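Local coordinates for cytosolic iron-sulfur protein assembly protein 1 (Saccharomyces cerevisiae, PDB 2HES), which acts as an essential component of the cytosolic iron-sulfur protein assembly machinery, is required for maturation of extramitochondrial iron-sulfur proteins, and interacts with NAR1, at residues Ala274-Val279 with Trp283-Lys288; Ala191-His196 with Gln237-Glu242. All coordinates share one frame; numbering follows the deposited sequence.

Contact 1: residues Ala274-Val279 with Trp283-Lys288; sequences AVYEEV and WKVFAK
Val-275 and the pair Phe-286 and Ala-287 face one another at a classic beta bulge, in the hairpin formed by the third and fourth strands, 273-279 and 282-289, of a WD40 propeller blade. Backbone hydrogen bonds define the bulge. Val-275 N donates to Ala-287 O at 2.8 Å, and Val-275 O accepts twice from the same face of its plane: from Phe-286 N at 2.7 Å and from Ala-287 N at 3.2 Å. Beyond the bulge the ladder becomes regular again, Glu-277 and Lys-284 forming a hydrogen-bonded pair in which Glu-277 N lies 2.9 Å from Lys-284 O.

Side chains, apolar and polar, pack around the bulge. With its CG anti to the backbone N (chi1 -170°), Phe-286 runs alongside Val-275, its CB 4.0 Å from Val-275 CG1. The polar end of Glu-277 approaches the same ring obliquely, OE1 lying 3.3 Å from Phe-286 CD1 and the carboxylate and ring planes 74° apart. Tyr-276 meets Val-285 CG2 through CD1 and CE1, while its hydroxyl is hydrogen-bonded to Ser-266 on strand 264-268.

The aromatic interaction lies at the turn end. Glu-278 CB sits squarely over the six-membered ring of Trp-283, 3.5 Å from its centroid, in a CH-pi contact. Its extended chain continues across the indole, stacking the carboxylate over it with the two planes 14° apart, and OE2 forms a salt bridge with Arg-213. A carboxylate stacked on an electron-rich indole would gain little by itself; the arginine probably balances its charge while the aliphatic part of Glu-278 supplies the CH-pi contact.

Contact 2: residues Ala191-His196 with Gln237-Glu242; sequences AVLNGH and QEWVCE
Leu-193 meets Trp-239 where adjacent blades of the WD40 beta-propeller come together, each contributing its outermost strand, 186-193 from one and 237-244 from the next. A backbone hydrogen bond joins Gln-237 to Val-190 just before the segment 191-196; beyond it the strands diverge, and side-chain contacts and a water connect the two segments.

Leu-193 shows how a branched side chain fills such a seam. From CB, a chi1 of -61° sets CG anti to the carbonyl carbon and carries the two methyls toward the indole. CD2 goes deepest: it rests 3.3 Å from Trp-239 CG, and is almost as near Trp-239 CB and CD1, at the root of the ring. CD1 lies farther along the same indole, 4.1 Å from Trp-239 NE1, and makes a CH-pi contact over the five-membered ring, 10° off its normal. Leu-193 also touches Leu-214 and Trp-226 of the blade that carries Trp-239, as well as Val-177 of its own.

One step back along the seam, Ala-191 points its CB at the backbone of the other strand, 3.5 Å from Gln-237 O. A water bridges the segments, hydrogen-bonded to Val-192 O and to Trp-239 O, 2.9 Å from each.

In the fold
Both contacts belong to the same ring of blades and are related through the blade that contains strand 237-244. Contact 2 joins that strand to the blade before it, and contact 1 is the outer hairpin of the blade after it. Their centres are 22 Å apart, with nearest atoms about 5 Å apart and not touching. The Arg-213 that pairs with Glu-278 also forms a salt bridge with Glu-242 of the segment 237-242. Leu-245, just beyond strand 237-244, touches both Tyr-276 and Trp-283. The side chain of Tyr-276 lies about 9 Å from a bound calcium ion, too far to be a ligand.

Contact 1: residues Ala274-Val279 with Trp283-Lys288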
ATOM      1  N   ALA A 274      -1.873  14.552   6.585  1.00 22.16           N
ATOM      2  CA  ALA A 274      -0.875  14.996   7.554  1.00 21.53           C
ATOM      3  C   ALA A 274       0.478  14.382   7.257  1.00 22.05           C
ATOM      4  O   ALA A 274       0.545  13.254   6.732  1.00 20.47           O
ATOM      5  CB  ALA A 274      -1.298  14.617   8.959  1.00 22.51           C
ATOM      6  N   VAL A 275       1.526  15.118   7.616  1.00 21.17           N
ATOM      7  CA  VAL A 275       2.914  14.662   7.546  1.00 21.67           C
ATOM      8  C   VAL A 275       3.518  14.799   8.933  1.00 22.22           C
ATOM      9  O   VAL A 275       3.298  15.814   9.599  1.00 22.48           O
ATOM     10  CB  VAL A 275       3.746  15.487   6.513  1.00 21.26           C
ATOM     11  CG1 VAL A 275       5.201  15.001   6.432  1.00 22.71           C
ATOM     12  CG2 VAL A 275       3.054  15.419   5.145  1.00 21.77           C
ATOM     13  N   TYR A 276       4.313  13.806   9.321  1.00 21.57           N
ATOM     14  CA  TYR A 276       4.953  13.730  10.646  1.00 20.38           C
ATOM     15  C   TYR A 276       6.459  13.559  10.527  1.00 21.35           C
ATOM     16  O   TYR A 276       6.950  12.861   9.626  1.00 20.62           O
ATOM     17  CB  TYR A 276       4.418  12.524  11.412  1.00 20.79           C
ATOM     18  CG  TYR A 276       2.941  12.319  11.364  1.00 19.49           C
ATOM     19  CD1 TYR A 276       2.112  12.795  12.395  1.00 18.80           C
ATOM     20  CD2 TYR A 276       2.336  11.634  10.294  1.00 18.06           C
ATOM     21  CE1 TYR A 276       0.736  12.554  12.369  1.00 17.21           C
ATOM     22  CE2 TYR A 276       0.954  11.392  10.261  1.00 17.73           C
ATOM     23  CZ  TYR A 276       0.156  11.887  11.271  1.00 18.13           C
ATOM     24  OH  TYR A 276      -1.198  11.627  11.249  1.00 18.12           O
ATOM     25  N   GLU A 277       7.206  14.156  11.449  1.00 20.93           N
ATOM     26  CA  GLU A 277       8.659  14.070  11.396  1.00 21.44           C
ATOM     27  C   GLU A 277       9.174  13.637  12.773  1.00 20.88           C
ATOM     28  O   GLU A 277       8.634  14.073  13.785  1.00 20.51           O
ATOM     29  CB  GLU A 277       9.251  15.449  11.003  1.00 21.24           C
ATOM     30  CG  GLU A 277      10.758  15.459  10.928  1.00 22.82           C
ATOM     31  CD  GLU A 277      11.323  16.853  10.782  1.00 23.87           C
ATOM     32  OE1 GLU A 277      10.754  17.804  11.380  1.00 26.69           O
ATOM     33  OE2 GLU A 277      12.326  17.000  10.044  1.00 29.15           O
ATOM     34  N   GLU A 278      10.200  12.773  12.799  1.00 21.26           N
ATOM     35  CA  GLU A 278      10.789  12.258  14.038  1.00 21.57           C
ATOM     36  C   GLU A 278      12.084  13.011  14.297  1.00 23.04           C
ATOM     37  O   GLU A 278      13.031  12.947  13.495  1.00 24.36           O
ATOM     38  CB  GLU A 278      11.082  10.745  13.898  1.00 21.84           C
ATOM     39  CG  GLU A 278      11.402  10.045  15.188  1.00 19.51           C
ATOM     40  CD  GLU A 278      11.828   8.595  14.999  1.00 23.49           C
ATOM     41  OE1 GLU A 278      12.426   8.279  13.940  1.00 25.36           O
ATOM     42  OE2 GLU A 278      11.579   7.801  15.926  1.00 23.14           O
ATOM     43  N   VAL A 279      12.119  13.722  15.418  1.00 24.02           N
ATOM     44  CA  VAL A 279      13.300  14.487  15.817  1.00 25.59           C
ATOM     45  C   VAL A 279      13.546  14.236  17.289  1.00 25.91           C
ATOM     46  O   VAL A 279      12.618  14.342  18.097  1.00 25.48           O
ATOM     47  CB  VAL A 279      13.092  16.001  15.608  1.00 25.78           C
ATOM     48  CG1 VAL A 279      14.410  16.757  15.838  1.00 26.66           C
ATOM     49  CG2 VAL A 279      12.529  16.315  14.230  1.00 25.01           C
ATOM     50  N   TRP A 283       7.841  12.153  17.702  1.00 23.05           N
ATOM     51  CA  TRP A 283       7.129  12.547  16.504  1.00 21.27           C
ATOM     52  C   TRP A 283       6.319  13.837  16.711  1.00 22.20           C
ATOM     53  O   TRP A 283       5.678  14.046  17.773  1.00 20.97           O
ATOM     54  CB  TRP A 283       6.183  11.433  16.018  1.00 21.21           C
ATOM     55  CG  TRP A 283       6.891  10.188  15.535  1.00 18.92           C
ATOM     56  CD1 TRP A 283       7.181   9.073  16.276  1.00 20.66           C
ATOM     57  CD2 TRP A 283       7.410   9.946  14.231  1.00 18.51           C
ATOM     58  NE1 TRP A 283       7.826   8.145  15.497  1.00 19.32           N
ATOM     59  CE2 TRP A 283       7.974   8.655  14.233  1.00 18.67           C
ATOM     60  CE3 TRP A 283       7.401  10.676  13.033  1.00 19.92           C
ATOM     61  CZ2 TRP A 283       8.597   8.094  13.090  1.00 19.65           C
ATOM     62  CZ3 TRP A 283       8.012  10.132  11.914  1.00 19.49           C
ATOM     63  CH2 TRP A 283       8.580   8.834  11.943  1.00 20.96           C
ATOM     64  N   LYS A 284       6.328  14.683  15.686  1.00 22.18           N
ATOM     65  CA  LYS A 284       5.506  15.889  15.635  1.00 23.07           C
ATOM     66  C   LYS A 284       4.844  15.942  14.281  1.00 22.89           C
ATOM     67  O   LYS A 284       5.375  15.412  13.310  1.00 22.64           O
ATOM     68  CB  LYS A 284       6.362  17.146  15.798  1.00 23.90           C
ATOM     69  CG  LYS A 284       6.905  17.316  17.201  1.00 25.91           C
ATOM     70  CD  LYS A 284       7.565  18.693  17.400  1.00 27.67           C
ATOM     71  CE  LYS A 284       8.113  18.795  18.844  1.00 33.41           C
ATOM     72  NZ  LYS A 284       9.249  19.770  19.027  1.00 36.91           N
ATOM     73  N   VAL A 285       3.678  16.577  14.215  1.00 23.19           N
ATOM     74  CA  VAL A 285       3.095  16.949  12.946  1.00 24.12           C
ATOM     75  C   VAL A 285       4.000  17.981  12.285  1.00 25.73           C
ATOM     76  O   VAL A 285       4.247  19.077  12.842  1.00 26.38           O
ATOM     77  CB  VAL A 285       1.649  17.486  13.118  1.00 24.09           C
ATOM     78  CG1 VAL A 285       1.095  17.961  11.783  1.00 24.78           C
ATOM     79  CG2 VAL A 285       0.753  16.418  13.772  1.00 24.79           C
ATOM     80  N   PHE A 286       4.542  17.596  11.130  1.00 25.83           N
ATOM     81  CA  PHE A 286       5.368  18.422  10.287  1.00 26.45           C
ATOM     82  C   PHE A 286       4.494  19.407   9.474  1.00 27.03           C
ATOM     83  O   PHE A 286       4.830  20.590   9.363  1.00 29.26           O
ATOM     84  CB  PHE A 286       6.195  17.520   9.335  1.00 26.77           C
ATOM     85  CG  PHE A 286       7.270  18.241   8.556  1.00 27.51           C
ATOM     86  CD1 PHE A 286       8.412  18.717   9.174  1.00 32.20           C
ATOM     87  CD2 PHE A 286       7.144  18.412   7.179  1.00 30.36           C
ATOM     88  CE1 PHE A 286       9.401  19.372   8.435  1.00 30.66           C
ATOM     89  CE2 PHE A 286       8.138  19.053   6.432  1.00 29.29           C
ATOM     90  CZ  PHE A 286       9.255  19.528   7.055  1.00 30.65           C
ATOM     91  N   ALA A 287       3.396  18.919   8.915  1.00 27.58           N
ATOM     92  CA  ALA A 287       2.441  19.724   8.128  1.00 27.36           C
ATOM     93  C   ALA A 287       1.107  19.012   8.091  1.00 27.56           C
ATOM     94  O   ALA A 287       1.053  17.789   8.237  1.00 27.65           O
ATOM     95  CB  ALA A 287       2.963  19.939   6.701  1.00 27.62           C
ATOM     96  N   LYS A 288       0.022  19.755   7.892  1.00 27.83           N
ATOM     97  CA  LYS A 288      -1.287  19.153   7.647  1.00 28.35           C
ATOM     98  C   LYS A 288      -2.210  20.026   6.818  1.00 28.90           C
ATOM     99  O   LYS A 288      -2.032  21.242   6.777  1.00 29.23           O
ATOM    100  CB  LYS A 288      -1.984  18.706   8.937  1.00 30.30           C
ATOM    101  CG  LYS A 288      -2.334  19.818   9.919  1.00 32.32           C
ATOM    102  CD  LYS A 288      -2.785  19.240  11.237  1.00 35.40           C
ATOM    103  CE  LYS A 288      -4.283  19.022  11.296  1.00 37.39           C
ATOM    104  NZ  LYS A 288      -4.811  19.356  12.685  1.00 35.64           N
TER

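Contact 2: residues Ala191-His196 with Gln237-Glu242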
ATOM      1  N   ALA A 191       5.351 -12.659  13.667  1.00 16.82           N
ATOM      2  CA  ALA A 191       4.841 -11.738  14.723  1.00 15.33           C
ATOM      3  C   ALA A 191       3.425 -11.288  14.477  1.00 16.44           C
ATOM      4  O   ALA A 191       3.006 -11.134  13.352  1.00 16.35           O
ATOM      5  CB  ALA A 191       5.778 -10.526  14.826  1.00 16.54           C
ATOM      6  N   VAL A 192       2.682 -11.075  15.550  1.00 16.06           N
ATOM      7  CA  VAL A 192       1.355 -10.523  15.484  1.00 17.08           C
ATOM      8  C   VAL A 192       1.466  -9.215  16.298  1.00 16.90           C
ATOM      9  O   VAL A 192       1.863  -9.241  17.490  1.00 17.31           O
ATOM     10  CB  VAL A 192       0.313 -11.443  16.140  1.00 18.59           C
ATOM     11  CG1 VAL A 192      -1.069 -10.826  15.992  1.00 18.74           C
ATOM     12  CG2 VAL A 192       0.385 -12.876  15.582  1.00 19.28           C
ATOM     13  N   LEU A 193       1.208  -8.103  15.629  1.00 17.11           N
ATOM     14  CA  LEU A 193       1.245  -6.761  16.203  1.00 17.06           C
ATOM     15  C   LEU A 193      -0.154  -6.413  16.725  1.00 17.59           C
ATOM     16  O   LEU A 193      -1.036  -6.018  15.952  1.00 15.03           O
ATOM     17  CB  LEU A 193       1.702  -5.727  15.171  1.00 17.32           C
ATOM     18  CG  LEU A 193       3.116  -5.921  14.585  1.00 20.17           C
ATOM     19  CD1 LEU A 193       3.584  -4.858  13.652  1.00 15.01           C
ATOM     20  CD2 LEU A 193       4.045  -5.985  15.665  1.00 23.42           C
ATOM     21  N   ASN A 194      -0.315  -6.577  18.042  1.00 17.70           N
ATOM     22  CA  ASN A 194      -1.579  -6.430  18.756  1.00 18.88           C
ATOM     23  C   ASN A 194      -1.566  -5.068  19.414  1.00 19.08           C
ATOM     24  O   ASN A 194      -0.592  -4.716  20.107  1.00 19.82           O
ATOM     25  CB  ASN A 194      -1.651  -7.457  19.868  1.00 19.80           C
ATOM     26  CG  ASN A 194      -1.883  -8.840  19.374  1.00 25.50           C
ATOM     27  OD1 ASN A 194      -2.737  -9.064  18.516  1.00 32.73           O
ATOM     28  ND2 ASN A 194      -1.152  -9.804  19.939  1.00 33.32           N
ATOM     29  N   GLY A 195      -2.619  -4.292  19.185  1.00 19.17           N
ATOM     30  CA  GLY A 195      -2.773  -3.026  19.880  1.00 19.08           C
ATOM     31  C   GLY A 195      -3.851  -2.120  19.313  1.00 18.88           C
ATOM     32  O   GLY A 195      -4.537  -1.380  20.066  1.00 16.38           O
ATOM     33  N   HIS A 196      -3.996  -2.109  17.986  1.00 17.88           N
ATOM     34  CA  HIS A 196      -5.021  -1.247  17.421  1.00 16.87           C
ATOM     35  C   HIS A 196      -6.375  -1.776  17.927  1.00 16.52           C
ATOM     36  O   HIS A 196      -6.547  -2.982  18.215  1.00 16.38           O
ATOM     37  CB  HIS A 196      -5.010  -1.263  15.874  1.00 16.76           C
ATOM     38  CG  HIS A 196      -4.018  -0.329  15.249  1.00 15.01           C
ATOM     39  ND1 HIS A 196      -4.056   1.039  15.412  1.00 14.27           N
ATOM     40  CD2 HIS A 196      -2.979  -0.577  14.405  1.00 14.59           C
ATOM     41  CE1 HIS A 196      -3.071   1.589  14.722  1.00 18.20           C
ATOM     42  NE2 HIS A 196      -2.411   0.631  14.104  1.00 13.57           N
ATOM     43  N   GLN A 237       9.650 -13.195  15.969  1.00 17.91           N
ATOM     44  CA  GLN A 237      10.139 -11.821  16.155  1.00 16.57           C
ATOM     45  C   GLN A 237       9.374 -11.136  17.251  1.00 16.68           C
ATOM     46  O   GLN A 237       8.140 -11.195  17.274  1.00 16.41           O
ATOM     47  CB  GLN A 237       9.973 -11.010  14.871  1.00 17.15           C
ATOM     48  CG  GLN A 237      10.854 -11.522  13.701  1.00 15.59           C
ATOM     49  CD  GLN A 237      10.800 -10.638  12.467  1.00 17.01           C
ATOM     50  OE1 GLN A 237       9.978  -9.724  12.373  1.00 15.88           O
ATOM     51  NE2 GLN A 237      11.706 -10.915  11.493  1.00 15.36           N
ATOM     52  N   GLU A 238      10.101 -10.454  18.126  1.00 15.70           N
ATOM     53  CA  GLU A 238       9.496  -9.651  19.174  1.00 18.00           C
ATOM     54  C   GLU A 238       9.353  -8.242  18.652  1.00 18.38           C
ATOM     55  O   GLU A 238      10.305  -7.658  18.167  1.00 17.99           O
ATOM     56  CB  GLU A 238      10.355  -9.680  20.430  1.00 19.59           C
ATOM     57  CG  GLU A 238      10.661 -11.109  20.879  1.00 24.84           C
ATOM     58  CD  GLU A 238      11.158 -11.220  22.306  1.00 37.12           C
ATOM     59  OE1 GLU A 238      11.290 -10.175  23.007  1.00 41.08           O
ATOM     60  OE2 GLU A 238      11.436 -12.367  22.727  1.00 40.98           O
ATOM     61  N   TRP A 239       8.152  -7.700  18.758  1.00 19.70           N
ATOM     62  CA  TRP A 239       7.858  -6.374  18.237  1.00 19.09           C
ATOM     63  C   TRP A 239       6.992  -5.630  19.295  1.00 19.16           C
ATOM     64  O   TRP A 239       6.150  -6.280  19.974  1.00 18.23           O
ATOM     65  CB  TRP A 239       7.152  -6.606  16.871  1.00 21.30           C
ATOM     66  CG  TRP A 239       7.363  -5.608  15.916  1.00 25.00           C
ATOM     67  CD1 TRP A 239       6.986  -4.329  16.100  1.00 26.51           C
ATOM     68  CD2 TRP A 239       7.953  -5.669  14.570  1.00 18.85           C
ATOM     69  NE1 TRP A 239       7.292  -3.586  15.008  1.00 28.33           N
ATOM     70  CE2 TRP A 239       7.883  -4.354  14.060  1.00 19.91           C
ATOM     71  CE3 TRP A 239       8.554  -6.678  13.762  1.00 18.20           C
ATOM     72  CZ2 TRP A 239       8.345  -3.998  12.806  1.00 19.47           C
ATOM     73  CZ3 TRP A 239       9.017  -6.306  12.484  1.00 18.99           C
ATOM     74  CH2 TRP A 239       8.917  -4.961  12.043  1.00 18.80           C
ATOM     75  N   VAL A 240       7.206  -4.319  19.482  1.00 17.58           N
ATOM     76  CA  VAL A 240       6.333  -3.511  20.392  1.00 16.93           C
ATOM     77  C   VAL A 240       5.885  -2.258  19.664  1.00 17.05           C
ATOM     78  O   VAL A 240       6.525  -1.870  18.722  1.00 16.58           O
ATOM     79  CB  VAL A 240       7.022  -3.092  21.718  1.00 16.63           C
ATOM     80  CG1 VAL A 240       7.370  -4.363  22.523  1.00 19.14           C
ATOM     81  CG2 VAL A 240       8.246  -2.099  21.463  1.00 17.26           C
ATOM     82  N   CYS A 241       4.762  -1.659  20.086  1.00 15.85           N
ATOM     83  CA  CYS A 241       4.361  -0.371  19.545  1.00 15.39           C
ATOM     84  C   CYS A 241       5.160   0.668  20.328  1.00 16.25           C
ATOM     85  O   CYS A 241       5.030   0.747  21.578  1.00 15.33           O
ATOM     86  CB  CYS A 241       2.862  -0.155  19.775  1.00 15.78           C
ATOM     87  SG  CYS A 241       2.440   1.491  19.260  1.00 18.48           S
ATOM     88  N   GLU A 242       6.049   1.376  19.648  1.00 16.57           N
ATOM     89  CA  GLU A 242       6.878   2.353  20.345  1.00 18.22           C
ATOM     90  C   GLU A 242       6.285   3.739  20.454  1.00 18.90           C
ATOM     91  O   GLU A 242       6.677   4.494  21.314  1.00 18.64           O
ATOM     92  CB  GLU A 242       8.210   2.438  19.648  1.00 20.06           C
ATOM     93  CG  GLU A 242       8.233   3.319  18.500  1.00 23.28           C
ATOM     94  CD  GLU A 242       9.667   3.716  18.148  1.00 23.55           C
ATOM     95  OE1 GLU A 242      10.452   4.202  18.970  1.00 30.71           O
ATOM     96  OE2 GLU A 242      10.016   3.463  17.034  1.00 20.28           O
TER
HETATM   97  O   HOH W   1       3.953  -7.726  18.734  1.00 31.93           O